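Local coordinates for protein L-asparagine oxygenase (Streptomyces coelicolor, PDB 2OG5) that hydroxylates carbon 3 of free L-asparagine with iron(II), 2-oxoglutarate and dioxygen, supplying a building block of the calcium-dependent lipopeptide antibiotic, at residues D64-V69 with D346-G351; G104-S109 with A130-M135; H185-D190 with R340-A345; D225-P230 with A277-E282; L262-A267 with A285-T290. All coordinates share one frame; numbering follows the deposited sequence.

Interaction 1 of 5, residues D64-V69 with D346-G351; sequences DDAEWV and DGYVLG
Y348 reaches across to the first turn of a helix and lays its ring against V69 and A66. From CB outward, the side chain meets the helix atom by atom. The torsion at the first bond puts CG anti to the carbonyl carbon (chi1 -64°), which points the ring toward the 64-69 segment. CE2 is the first atom to meet the helix: it lies 3.9 Å from V69 CB, while A66 CA approaches the ring edge at the same corner, 4.2 Å from Y348 CE2. On the ring face, V69 CG2 sits over the surface, 4.0 Å from Y348 CE2. Further out, V69 CG1 packs 3.6 Å from Y348 CZ and 3.5 Å from Y348 OH, the latter a van der Waals contact between a methyl and an oxygen. At the tip the contact turns polar. A water lying in the ring plane is 2.6 Å from Y348 OH and donates to A66 O at 2.9 Å, so it ties the tyrosine to the backbone of the helix's first turn. The same hydroxyl is also hydrogen-bonded to R73, further along that helix. V69 in turn rests on C138 of helix 128-140 and P143 of strand 142-146. The contact thus fastens the start of helix 66-76 to the C-terminal strand 349-350, which pairs in parallel with strand 142-146 at this side of the main sheet.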
# COMPACT_ATOMS: atom_id res chain seq x y z
N ASP A 64 -1.68 12.74 12.42
CA ASP A 64 -0.28 13.02 12.07
C ASP A 64 0.60 13.41 13.26
O ASP A 64 1.83 13.47 13.13
CB ASP A 64 -0.20 14.08 10.97
CG ASP A 64 -0.83 13.61 9.69
OD1 ASP A 64 -0.24 12.75 9.01
OD2 ASP A 64 -1.96 14.06 9.37
N ASP A 65 -0.02 13.62 14.42
CA ASP A 65 0.73 13.96 15.64
C ASP A 65 1.35 12.73 16.28
O ASP A 65 0.71 11.68 16.39
CB ASP A 65 -0.19 14.61 16.69
CG ASP A 65 -0.86 15.88 16.20
OD1 ASP A 65 -0.38 16.50 15.22
OD2 ASP A 65 -1.90 16.24 16.78
N ALA A 66 2.59 12.85 16.74
CA ALA A 66 3.24 11.71 17.40
C ALA A 66 2.42 11.15 18.56
O ALA A 66 2.39 9.95 18.77
CB ALA A 66 4.65 12.09 17.86
N GLU A 67 1.72 12.01 19.31
CA GLU A 67 0.94 11.53 20.45
C GLU A 67 -0.25 10.66 20.03
O GLU A 67 -0.68 9.80 20.79
CB GLU A 67 0.47 12.69 21.33
CG GLU A 67 -0.61 13.56 20.74
CD GLU A 67 -0.88 14.78 21.58
OE1 GLU A 67 -1.24 14.60 22.77
OE2 GLU A 67 -0.73 15.90 21.06
N TRP A 68 -0.77 10.90 18.83
CA TRP A 68 -1.90 10.12 18.32
C TRP A 68 -1.37 8.79 17.81
O TRP A 68 -1.99 7.75 18.04
CB TRP A 68 -2.61 10.88 17.20
CG TRP A 68 -4.09 10.61 17.06
CD1 TRP A 68 -5.10 11.33 17.61
CD2 TRP A 68 -4.73 9.57 16.28
NE1 TRP A 68 -6.32 10.82 17.24
CE2 TRP A 68 -6.11 9.74 16.42
CE3 TRP A 68 -4.26 8.52 15.48
CZ2 TRP A 68 -7.03 8.91 15.81
CZ3 TRP A 68 -5.17 7.70 14.86
CH2 TRP A 68 -6.55 7.90 15.03
N VAL A 69 -0.23 8.82 17.13
CA VAL A 69 0.39 7.56 16.70
C VAL A 69 0.72 6.70 17.92
O VAL A 69 0.52 5.50 17.89
CB VAL A 69 1.64 7.77 15.80
CG1 VAL A 69 2.22 6.43 15.36
CG2 VAL A 69 1.28 8.58 14.56
N ASP A 346 12.92 12.74 14.67
CA ASP A 346 12.50 11.34 14.82
C ASP A 346 10.99 11.21 14.56
O ASP A 346 10.30 10.44 15.21
CB ASP A 346 12.89 10.81 16.21
CG ASP A 346 12.77 9.30 16.35
OD1 ASP A 346 12.88 8.60 15.34
OD2 ASP A 346 12.59 8.83 17.49
N GLY A 347 10.49 11.97 13.59
CA GLY A 347 9.08 11.91 13.23
C GLY A 347 8.78 10.80 12.23
O GLY A 347 9.58 9.91 12.01
N TYR A 348 7.60 10.87 11.63
CA TYR A 348 7.11 9.83 10.74
C TYR A 348 7.12 10.25 9.27
O TYR A 348 6.67 9.50 8.41
CB TYR A 348 5.70 9.41 11.15
CG TYR A 348 5.64 8.78 12.52
CD1 TYR A 348 5.96 7.44 12.70
CD2 TYR A 348 5.30 9.53 13.64
CE1 TYR A 348 5.91 6.86 13.94
CE2 TYR A 348 5.25 8.95 14.91
CZ TYR A 348 5.56 7.62 15.05
OH TYR A 348 5.53 7.03 16.29
N VAL A 349 7.62 11.46 9.00
CA VAL A 349 7.62 12.00 7.64
C VAL A 349 9.05 12.03 7.11
O VAL A 349 9.92 12.71 7.65
CB VAL A 349 7.01 13.41 7.61
CG1 VAL A 349 7.04 14.00 6.19
CG2 VAL A 349 5.58 13.39 8.17
N LEU A 350 9.28 11.27 6.03
CA LEU A 350 10.59 11.16 5.42
C LEU A 350 10.78 12.23 4.36
O LEU A 350 9.90 12.44 3.51
CB LEU A 350 10.77 9.77 4.78
CG LEU A 350 10.98 8.56 5.70
CD1 LEU A 350 9.71 8.16 6.42
CD2 LEU A 350 11.49 7.38 4.87
N GLY A 351 11.90 12.93 4.44
CA GLY A 351 12.28 13.90 3.42
C GLY A 351 13.65 13.56 2.89
O GLY A 351 14.00 12.38 2.76
O HOH W 1 4.67 8.28 18.36

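Interaction 2 of 5, residues G104-S109 with A130-M135; sequences GLPVDS and AAVLLM
This is a loop-on-helix packing contact in the hydrophobic layer between the jelly-roll core and the helices beside it, made where the chain leaves strand 99-103. V132, on helix 128-140, is the one helix residue that meets the loop here, and its two methyl groups divide the work. CG2, anti to the carbonyl carbon, goes to P106: it lies 3.8 Å from P106 CG and 3.9 Å from P106 CD, so the methyl sits by two neighbouring carbons of the pyrrolidine ring. The same V132 CG2 also comes within 3.7 Å of P106 O, a van der Waals approach to a carbonyl. CG1, anti to the backbone N (chi1 170°), turns to L105 instead, where V132 CG1 and L105 CD1 are 4.2 Å apart, a looser touch. Both loop side chains cross the valine obliquely, leucine at one methyl and proline at the other. Everything in the contact is apolar apart from that one carbonyl, and all three residues are buried. The backbones stay well separated, with P106 CA and V132 CA 7.6 Å apart, so it is side chains that fill the gap. V132 is about 12 Å, side chain to side chain, from the asparagine-binding R329, too far for direct contact with that residue. On the loop side, P106 also packs on V48 of helix 42-58 and L105 on W79. On other faces of the helix, L133 and L134 lean on strand 326-333, and A131 touches both helix 42-58 and helix 66-76, leaving helix 128-140 wedged between the sheet and these two helices.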
# COMPACT_ATOMS: atom_id res chain seq x y z
N GLY A 104 -14.15 -7.29 7.53
CA GLY A 104 -14.99 -7.08 8.71
C GLY A 104 -14.45 -6.04 9.67
O GLY A 104 -14.89 -5.99 10.83
N LEU A 105 -13.52 -5.21 9.21
CA LEU A 105 -12.98 -4.13 10.03
C LEU A 105 -13.99 -2.99 10.11
O LEU A 105 -14.83 -2.83 9.22
CB LEU A 105 -11.65 -3.64 9.47
CG LEU A 105 -10.51 -4.64 9.68
CD1 LEU A 105 -9.36 -4.34 8.76
CD2 LEU A 105 -10.04 -4.65 11.15
N PRO A 106 -13.92 -2.20 11.20
CA PRO A 106 -14.94 -1.17 11.38
C PRO A 106 -14.72 0.02 10.46
O PRO A 106 -13.60 0.53 10.37
CB PRO A 106 -14.78 -0.77 12.85
CG PRO A 106 -13.36 -1.06 13.16
CD PRO A 106 -12.94 -2.21 12.29
N VAL A 107 -15.78 0.41 9.76
CA VAL A 107 -15.80 1.65 9.00
C VAL A 107 -17.17 2.29 9.23
O VAL A 107 -18.18 1.59 9.41
CB VAL A 107 -15.55 1.43 7.48
CG1 VAL A 107 -14.11 1.02 7.23
CG2 VAL A 107 -16.52 0.41 6.91
N ASP A 108 -17.19 3.62 9.24
CA ASP A 108 -18.39 4.37 9.64
C ASP A 108 -19.32 4.62 8.44
O ASP A 108 -19.54 5.76 8.05
CB ASP A 108 -17.95 5.69 10.29
CG ASP A 108 -19.09 6.42 10.98
OD1 ASP A 108 -20.19 5.84 11.17
OD2 ASP A 108 -18.88 7.60 11.34
N SER A 109 -19.86 3.54 7.87
CA SER A 109 -20.65 3.62 6.63
C SER A 109 -21.82 4.60 6.71
O SER A 109 -22.10 5.32 5.75
CB SER A 109 -21.15 2.23 6.19
OG SER A 109 -20.16 1.53 5.45
N ALA A 130 -8.67 6.25 10.03
CA ALA A 130 -7.32 6.56 10.52
C ALA A 130 -6.95 5.66 11.69
O ALA A 130 -5.80 5.21 11.80
CB ALA A 130 -7.20 8.03 10.92
N ALA A 131 -7.90 5.40 12.58
CA ALA A 131 -7.66 4.56 13.75
C ALA A 131 -7.27 3.15 13.32
O ALA A 131 -6.26 2.61 13.74
CB ALA A 131 -8.91 4.52 14.67
N VAL A 132 -8.07 2.55 12.46
CA VAL A 132 -7.78 1.21 11.97
C VAL A 132 -6.40 1.13 11.28
O VAL A 132 -5.59 0.24 11.57
CB VAL A 132 -8.87 0.72 11.01
CG1 VAL A 132 -8.45 -0.56 10.30
CG2 VAL A 132 -10.18 0.52 11.77
N LEU A 133 -6.13 2.06 10.38
CA LEU A 133 -4.88 2.03 9.63
C LEU A 133 -3.66 2.25 10.52
O LEU A 133 -2.67 1.55 10.38
CB LEU A 133 -4.89 3.04 8.49
CG LEU A 133 -5.71 2.62 7.27
CD1 LEU A 133 -6.01 3.84 6.40
CD2 LEU A 133 -4.98 1.54 6.44
N LEU A 134 -3.72 3.24 11.42
CA LEU A 134 -2.52 3.56 12.18
C LEU A 134 -2.26 2.51 13.28
O LEU A 134 -1.11 2.21 13.60
CB LEU A 134 -2.55 4.99 12.72
CG LEU A 134 -2.49 6.08 11.63
CD1 LEU A 134 -2.41 7.49 12.23
CD2 LEU A 134 -1.32 5.87 10.68
N MET A 135 -3.32 1.92 13.83
CA MET A 135 -3.14 0.80 14.77
C MET A 135 -2.45 -0.36 14.06
O MET A 135 -1.44 -0.88 14.56
CB MET A 135 -4.48 0.33 15.37
CG MET A 135 -5.06 1.29 16.38
SD MET A 135 -6.52 0.66 17.25
CE MET A 135 -7.73 0.61 15.92

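Interaction 3 of 5, residues H185-D190 with R340-A345; sequences HEHRPD and RAMRPA
The sulfur-aromatic contacts come first: M342, ending a short 3-10 segment in the loop between strands 326-333 and 349-350, pushes its thioether between H185 and H187 of the turn that leads into strand 191-196 of the jelly roll. Both are Met-aromatic contacts at the ring edge. M342 SD lies 3.6 Å from H185 CE1, and its line to that ring's centroid runs 75° off the normal. M342 SD is also 3.8 Å from H187 CD2, in the plane of the second imidazole. The methionine chain is extended beyond CG (chi2 -171°), which carries sulfur and methyl this far; M342 CE stands 3.9 Å from H187 CD2. E186 adds a loose touch to that methyl.

Hydrogen bonds hold the turn and one of the rings. H185 to R188 is a type I beta turn, and H185 O takes both R188 N and R188 NH1, from opposite faces of the carbonyl plane. H185 packs edge-to-face on F146 and comes within about 4 Å, side chain to side chain, of the asparagine-binding N182, consistent with a second-shell position. The rotation of the H185 ring is fixed by H185 ND1, which accepts from H187 N at 2.9 Å, almost exactly in the ring plane.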
# COMPACT_ATOMS: atom_id res chain seq x y z
N HIS A 185 12.75 4.79 -4.27
CA HIS A 185 13.20 5.28 -2.96
C HIS A 185 13.86 4.19 -2.12
O HIS A 185 13.33 3.08 -2.00
CB HIS A 185 12.01 5.89 -2.23
CG HIS A 185 12.37 6.85 -1.14
ND1 HIS A 185 13.03 6.46 0.00
CD2 HIS A 185 12.11 8.17 -1.00
CE1 HIS A 185 13.19 7.51 0.79
NE2 HIS A 185 12.64 8.56 0.21
N GLU A 186 15.01 4.53 -1.54
CA GLU A 186 15.76 3.62 -0.66
C GLU A 186 14.92 3.11 0.51
O GLU A 186 15.09 1.98 0.95
CB GLU A 186 17.00 4.34 -0.12
CG GLU A 186 17.84 3.55 0.87
CD GLU A 186 19.02 4.33 1.45
OE1 GLU A 186 19.19 5.53 1.13
OE2 GLU A 186 19.75 3.72 2.27
N HIS A 187 14.04 3.96 1.02
CA HIS A 187 13.18 3.63 2.15
C HIS A 187 11.73 3.57 1.74
O HIS A 187 10.84 3.98 2.47
CB HIS A 187 13.38 4.64 3.28
CG HIS A 187 14.77 4.62 3.83
ND1 HIS A 187 15.32 3.51 4.42
CD2 HIS A 187 15.72 5.58 3.87
CE1 HIS A 187 16.55 3.78 4.79
NE2 HIS A 187 16.83 5.03 4.47
N ARG A 188 11.49 3.01 0.55
CA ARG A 188 10.14 2.79 0.07
C ARG A 188 9.35 1.93 1.06
O ARG A 188 9.92 1.19 1.86
CB ARG A 188 10.18 2.15 -1.30
CG ARG A 188 10.80 0.77 -1.34
CD ARG A 188 11.05 0.37 -2.79
NE ARG A 188 11.89 -0.82 -2.89
CZ ARG A 188 13.21 -0.83 -2.80
NH1 ARG A 188 13.90 0.28 -2.60
NH2 ARG A 188 13.87 -1.98 -2.92
N PRO A 189 8.01 2.04 1.03
CA PRO A 189 7.22 1.27 1.98
C PRO A 189 7.57 -0.21 1.97
O PRO A 189 7.80 -0.79 0.90
CB PRO A 189 5.79 1.50 1.49
CG PRO A 189 5.85 2.83 0.85
CD PRO A 189 7.16 2.87 0.16
N ASP A 190 7.56 -0.83 3.14
CA ASP A 190 7.69 -2.29 3.24
C ASP A 190 6.34 -2.96 3.05
O ASP A 190 6.26 -3.98 2.35
CB ASP A 190 8.33 -2.64 4.57
CG ASP A 190 9.73 -2.06 4.67
OD1 ASP A 190 10.60 -2.44 3.86
OD2 ASP A 190 9.96 -1.17 5.52
N ARG A 340 16.14 7.18 9.93
CA ARG A 340 16.26 8.31 10.87
C ARG A 340 16.88 9.57 10.24
O ARG A 340 16.46 10.67 10.53
CB ARG A 340 17.05 7.90 12.12
CG ARG A 340 17.25 9.00 13.17
CD ARG A 340 15.96 9.51 13.75
NE ARG A 340 16.19 10.60 14.70
CZ ARG A 340 16.36 11.88 14.38
NH1 ARG A 340 16.31 12.28 13.12
NH2 ARG A 340 16.57 12.77 15.34
N ALA A 341 17.88 9.38 9.37
CA ALA A 341 18.54 10.51 8.70
C ALA A 341 17.58 11.33 7.83
O ALA A 341 17.86 12.50 7.54
CB ALA A 341 19.72 10.00 7.87
N MET A 342 16.47 10.72 7.42
CA MET A 342 15.45 11.40 6.62
C MET A 342 14.23 11.89 7.42
O MET A 342 13.29 12.43 6.82
CB MET A 342 14.97 10.45 5.51
CG MET A 342 16.04 10.11 4.51
SD MET A 342 15.31 9.24 3.13
CE MET A 342 16.73 8.94 2.12
N ARG A 343 14.23 11.69 8.74
CA ARG A 343 13.06 11.96 9.58
C ARG A 343 13.37 12.98 10.68
O ARG A 343 13.70 12.60 11.80
CB ARG A 343 12.56 10.66 10.22
CG ARG A 343 12.02 9.66 9.20
CD ARG A 343 11.39 8.40 9.82
NE ARG A 343 12.37 7.59 10.53
CZ ARG A 343 12.64 7.67 11.83
NH1 ARG A 343 11.97 8.50 12.62
NH2 ARG A 343 13.58 6.90 12.34
N PRO A 344 13.26 14.27 10.37
CA PRO A 344 13.54 15.29 11.37
C PRO A 344 12.78 15.06 12.67
O PRO A 344 11.63 14.62 12.65
CB PRO A 344 13.11 16.59 10.68
CG PRO A 344 13.29 16.31 9.27
CD PRO A 344 12.89 14.88 9.08
N ALA A 345 13.45 15.30 13.79
CA ALA A 345 12.88 15.13 15.12
C ALA A 345 12.39 13.71 15.40
O ALA A 345 11.52 13.52 16.24
CB ALA A 345 11.73 16.12 15.31

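Interaction 4 of 5, residues D225-P230 with A277-E282; sequences DALWAP and AEALRE
Two helices meet here through two alanines and one leucine, in a buried contact between helix 221-227 and the long helix 274-290; the centre of the contact lies about 25 Å from that of the chain. A226 and A279 point at each other, and their CB atoms stand 3.6 Å apart, near the van der Waals limit for two methyl groups. With nothing larger between them the backbones come close as well, A226 CA lying 6.3 Å from A279 CA. L227 completes the contact. Its CB leaves the backbone alongside helix 274-290, and the branch beyond turns in: with CG anti to the carbonyl carbon (chi1 -68°), L227 CD2 reaches 3.9 Å from A279 CB while L227 CG stays at 4.1 Å from the same methyl. A279 CB is therefore the meeting point for both partners, touched by one methyl carbon of each. The pair is a plain close helix-helix packing on an outlying part of the jelly-roll enzyme, away from the iron and the asparagine site. L227 has further neighbours in L219, V252 and L253, so its side chain bridges the long helix and the short strand 253-255. A226 also touches R275 one turn back on helix 274-290, next to A279 on the same face. A little further along, E282 OE1 is hydrogen-bonded to the hydroxyls of S220 and T223, a polar link between the same two helical regions beside the alanines. On the other flank L280 of helix 274-290 leans on V264 and on P271 of strand 270-271.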
# COMPACT_ATOMS: atom_id res chain seq x y z
N ASP A 225 18.35 -13.79 -15.89
CA ASP A 225 19.69 -13.20 -15.93
C ASP A 225 19.66 -11.68 -16.13
O ASP A 225 20.39 -10.95 -15.46
CB ASP A 225 20.52 -13.84 -17.05
CG ASP A 225 21.00 -15.25 -16.71
OD1 ASP A 225 20.89 -15.68 -15.54
OD2 ASP A 225 21.51 -15.93 -17.63
N ALA A 226 18.80 -11.20 -17.03
CA ALA A 226 18.67 -9.76 -17.26
C ALA A 226 18.20 -9.01 -16.01
O ALA A 226 18.73 -7.95 -15.69
CB ALA A 226 17.71 -9.50 -18.44
N LEU A 227 17.24 -9.58 -15.29
CA LEU A 227 16.63 -8.89 -14.15
C LEU A 227 17.59 -8.75 -12.96
O LEU A 227 17.43 -7.85 -12.13
CB LEU A 227 15.33 -9.59 -13.72
CG LEU A 227 14.17 -9.51 -14.71
CD1 LEU A 227 13.03 -10.44 -14.30
CD2 LEU A 227 13.67 -8.07 -14.88
N TRP A 228 18.59 -9.62 -12.90
CA TRP A 228 19.66 -9.52 -11.89
C TRP A 228 20.78 -8.54 -12.25
O TRP A 228 21.63 -8.23 -11.42
CB TRP A 228 20.28 -10.90 -11.61
CG TRP A 228 19.43 -11.79 -10.77
CD1 TRP A 228 18.71 -12.87 -11.19
CD2 TRP A 228 19.20 -11.69 -9.36
NE1 TRP A 228 18.04 -13.44 -10.14
CE2 TRP A 228 18.33 -12.73 -9.00
CE3 TRP A 228 19.64 -10.80 -8.37
CZ2 TRP A 228 17.89 -12.93 -7.69
CZ3 TRP A 228 19.22 -11.00 -7.07
CH2 TRP A 228 18.35 -12.05 -6.74
N ALA A 229 20.78 -8.06 -13.49
CA ALA A 229 21.84 -7.17 -13.98
C ALA A 229 21.48 -5.71 -13.71
O ALA A 229 20.30 -5.35 -13.71
CB ALA A 229 22.08 -7.39 -15.47
N PRO A 230 22.49 -4.85 -13.48
CA PRO A 230 22.24 -3.44 -13.21
C PRO A 230 21.92 -2.65 -14.48
O PRO A 230 22.69 -1.78 -14.89
CB PRO A 230 23.56 -2.97 -12.58
CG PRO A 230 24.58 -3.82 -13.24
CD PRO A 230 23.94 -5.16 -13.42
N ALA A 277 14.97 -4.53 -21.78
CA ALA A 277 13.66 -4.22 -22.35
C ALA A 277 12.82 -5.48 -22.56
O ALA A 277 11.64 -5.50 -22.20
CB ALA A 277 13.81 -3.45 -23.66
N GLU A 278 13.42 -6.52 -23.13
CA GLU A 278 12.74 -7.80 -23.32
C GLU A 278 12.32 -8.40 -21.97
O GLU A 278 11.22 -8.94 -21.85
CB GLU A 278 13.62 -8.80 -24.07
CG GLU A 278 12.91 -10.12 -24.42
CD GLU A 278 13.77 -11.05 -25.24
OE1 GLU A 278 13.93 -10.80 -26.46
OE2 GLU A 278 14.29 -12.04 -24.68
N ALA A 279 13.20 -8.31 -20.98
CA ALA A 279 12.95 -8.83 -19.63
C ALA A 279 11.74 -8.17 -18.98
O ALA A 279 10.92 -8.86 -18.36
CB ALA A 279 14.19 -8.66 -18.75
N LEU A 280 11.64 -6.86 -19.12
CA LEU A 280 10.48 -6.13 -18.59
C LEU A 280 9.17 -6.53 -19.27
O LEU A 280 8.13 -6.62 -18.62
CB LEU A 280 10.66 -4.62 -18.71
CG LEU A 280 11.72 -3.99 -17.81
CD1 LEU A 280 11.85 -2.51 -18.11
CD2 LEU A 280 11.43 -4.22 -16.32
N ARG A 281 9.23 -6.76 -20.59
CA ARG A 281 8.05 -7.21 -21.32
C ARG A 281 7.61 -8.59 -20.83
O ARG A 281 6.42 -8.81 -20.60
CB ARG A 281 8.31 -7.21 -22.82
CG ARG A 281 8.35 -5.81 -23.42
CD ARG A 281 8.30 -5.83 -24.93
NE ARG A 281 9.50 -6.41 -25.52
CZ ARG A 281 10.60 -5.73 -25.88
NH1 ARG A 281 10.68 -4.41 -25.71
NH2 ARG A 281 11.62 -6.38 -26.41
N GLU A 282 8.56 -9.50 -20.63
CA GLU A 282 8.20 -10.84 -20.15
C GLU A 282 7.69 -10.79 -18.71
O GLU A 282 6.75 -11.51 -18.35
CB GLU A 282 9.37 -11.83 -20.26
CG GLU A 282 8.91 -13.28 -20.06
CD GLU A 282 10.03 -14.30 -20.05
OE1 GLU A 282 11.10 -14.03 -20.63
OE2 GLU A 282 9.82 -15.39 -19.47

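Interaction 5 of 5, residues L262-A267 with A285-T290; sequences LRVDLA and AHFDAT
One phenylalanine edge collects three alternate apolar side chains of an extended segment: L262, V264 and L266 all meet the rim of F287. The segment continues from strand 260-262 of this jelly-roll dioxygenase, and these three side chains face helix 274-290, where F287 is the residue that meets them. The rim is filled in order. L262 CD1 is 3.8 Å from F287 CZ, at the far corner; V264 CG1 is a looser 4.3 Å from F287 CE2; and L266 CD1 lies 3.9 Å from F287 CD2, nearest the helix. Both CD1 methyls lie in the ring plane, so they butt against the ring's edge and do not stack on a face. L262 arrives from the direction opposite to F287, whereas L266 meets the ring at an angle. It is the first torsion of L262, with CG between backbone N and carbonyl carbon (chi1 85°), that brings its CD1 to the F287 CZ corner. F287 also packs on V215 of helix 212-215. Close by is the metal site: the L266 side chain is about 6 Å from that of the iron ligand H179, and L266 also packs on T177 and F178 of strand 176-179, which ends at that ligand. An Asx turn from D265 to A267 passes through L266; D265 OD1, which also accepts from A268 N, takes A267 N at 2.9 Å, nearly end-on to the carboxylate C-O bond.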
# COMPACT_ATOMS: atom_id res chain seq x y z
N LEU A 262 11.99 -7.57 -5.10
CA LEU A 262 12.14 -6.82 -6.35
C LEU A 262 11.84 -5.34 -6.21
O LEU A 262 11.26 -4.89 -5.22
CB LEU A 262 11.31 -7.44 -7.47
CG LEU A 262 9.84 -7.04 -7.60
CD1 LEU A 262 9.30 -7.67 -8.89
CD2 LEU A 262 9.04 -7.49 -6.38
N ARG A 263 12.28 -4.59 -7.21
CA ARG A 263 12.13 -3.14 -7.24
C ARG A 263 11.88 -2.75 -8.69
O ARG A 263 12.81 -2.76 -9.52
CB ARG A 263 13.41 -2.50 -6.69
CG ARG A 263 13.36 -1.00 -6.58
CD ARG A 263 14.59 -0.49 -5.85
NE ARG A 263 15.70 -0.29 -6.75
CZ ARG A 263 16.11 0.89 -7.22
NH1 ARG A 263 15.49 2.03 -6.91
NH2 ARG A 263 17.17 0.94 -8.02
N VAL A 264 10.62 -2.47 -9.02
CA VAL A 264 10.27 -2.14 -10.40
C VAL A 264 8.99 -1.31 -10.46
O VAL A 264 8.12 -1.42 -9.60
CB VAL A 264 10.09 -3.43 -11.26
CG1 VAL A 264 8.82 -4.19 -10.88
CG2 VAL A 264 10.13 -3.12 -12.76
N ASP A 265 8.92 -0.45 -11.47
CA ASP A 265 7.70 0.29 -11.78
C ASP A 265 7.56 0.22 -13.29
O ASP A 265 8.39 0.77 -13.99
CB ASP A 265 7.82 1.73 -11.29
CG ASP A 265 6.56 2.54 -11.52
OD1 ASP A 265 5.90 2.35 -12.55
OD2 ASP A 265 6.24 3.39 -10.65
N LEU A 266 6.55 -0.50 -13.78
CA LEU A 266 6.46 -0.73 -15.23
C LEU A 266 6.16 0.55 -16.01
O LEU A 266 6.36 0.58 -17.22
CB LEU A 266 5.49 -1.87 -15.56
CG LEU A 266 6.06 -3.26 -15.22
CD1 LEU A 266 4.99 -4.31 -15.32
CD2 LEU A 266 7.23 -3.62 -16.13
N ALA A 267 5.74 1.60 -15.32
CA ALA A 267 5.54 2.92 -15.94
C ALA A 267 6.80 3.77 -15.93
O ALA A 267 7.07 4.47 -16.90
CB ALA A 267 4.41 3.67 -15.25
N ALA A 285 4.14 -9.56 -18.70
CA ALA A 285 3.26 -10.63 -19.16
C ALA A 285 2.91 -11.62 -18.06
O ALA A 285 1.75 -12.00 -17.91
CB ALA A 285 3.88 -11.37 -20.35
N HIS A 286 3.91 -12.03 -17.28
CA HIS A 286 3.69 -13.01 -16.21
C HIS A 286 2.98 -12.40 -14.99
O HIS A 286 2.19 -13.09 -14.33
CB HIS A 286 5.00 -13.68 -15.80
CG HIS A 286 5.49 -14.68 -16.80
ND1 HIS A 286 6.35 -14.35 -17.83
CD2 HIS A 286 5.23 -16.00 -16.95
CE1 HIS A 286 6.59 -15.42 -18.57
NE2 HIS A 286 5.92 -16.44 -18.06
N PHE A 287 3.25 -11.13 -14.70
CA PHE A 287 2.48 -10.41 -13.68
C PHE A 287 1.01 -10.40 -14.07
O PHE A 287 0.12 -10.68 -13.26
CB PHE A 287 2.90 -8.93 -13.54
CG PHE A 287 4.19 -8.68 -12.79
CD1 PHE A 287 4.67 -9.55 -11.82
CD2 PHE A 287 4.88 -7.51 -13.03
CE1 PHE A 287 5.85 -9.25 -11.12
CE2 PHE A 287 6.05 -7.21 -12.33
CZ PHE A 287 6.53 -8.09 -11.39
N ASP A 288 0.74 -10.10 -15.34
CA ASP A 288 -0.62 -10.06 -15.79
C ASP A 288 -1.30 -11.42 -15.64
O ASP A 288 -2.46 -11.49 -15.25
CB ASP A 288 -0.69 -9.60 -17.25
CG ASP A 288 -2.09 -9.36 -17.70
OD1 ASP A 288 -2.67 -8.34 -17.28
OD2 ASP A 288 -2.62 -10.19 -18.47
N ALA A 289 -0.56 -12.50 -15.95
CA ALA A 289 -1.14 -13.85 -15.93
C ALA A 289 -1.42 -14.38 -14.53
O ALA A 289 -2.37 -15.14 -14.33
CB ALA A 289 -0.22 -14.82 -16.68
N THR A 290 -0.62 -13.96 -13.56
CA THR A 290 -0.68 -14.54 -12.22
C THR A 290 -1.27 -13.59 -11.17
O THR A 290 -1.38 -13.96 -10.00
CB THR A 290 0.71 -14.94 -11.75
OG1 THR A 290 1.54 -13.78 -11.64
CG2 THR A 290 1.34 -15.94 -12.73

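Overall arrangement
From the N terminus, interaction 1 opens at 64-69 and closes at 346-351, so its span takes in all the others and joins helix 66-76 to the last strand. Interaction 2 closes a short loop, 104-109 to 130-135, bringing helix 128-140 against the loop after strand 99-103; W68 of interaction 1 packs on A131 and L134 there. Interaction 3 follows in series, joins the loop before strand 191-196 to the loop before strand 349-350, and closes just before interaction 1, with M342 O probably hydrogen-bonded to G351 N. Within its span lie interactions 4 and 5, which cross along the chain and share helix 274-290. L280 and V264 join them; R188 and R263 pack interaction 3 on interaction 5.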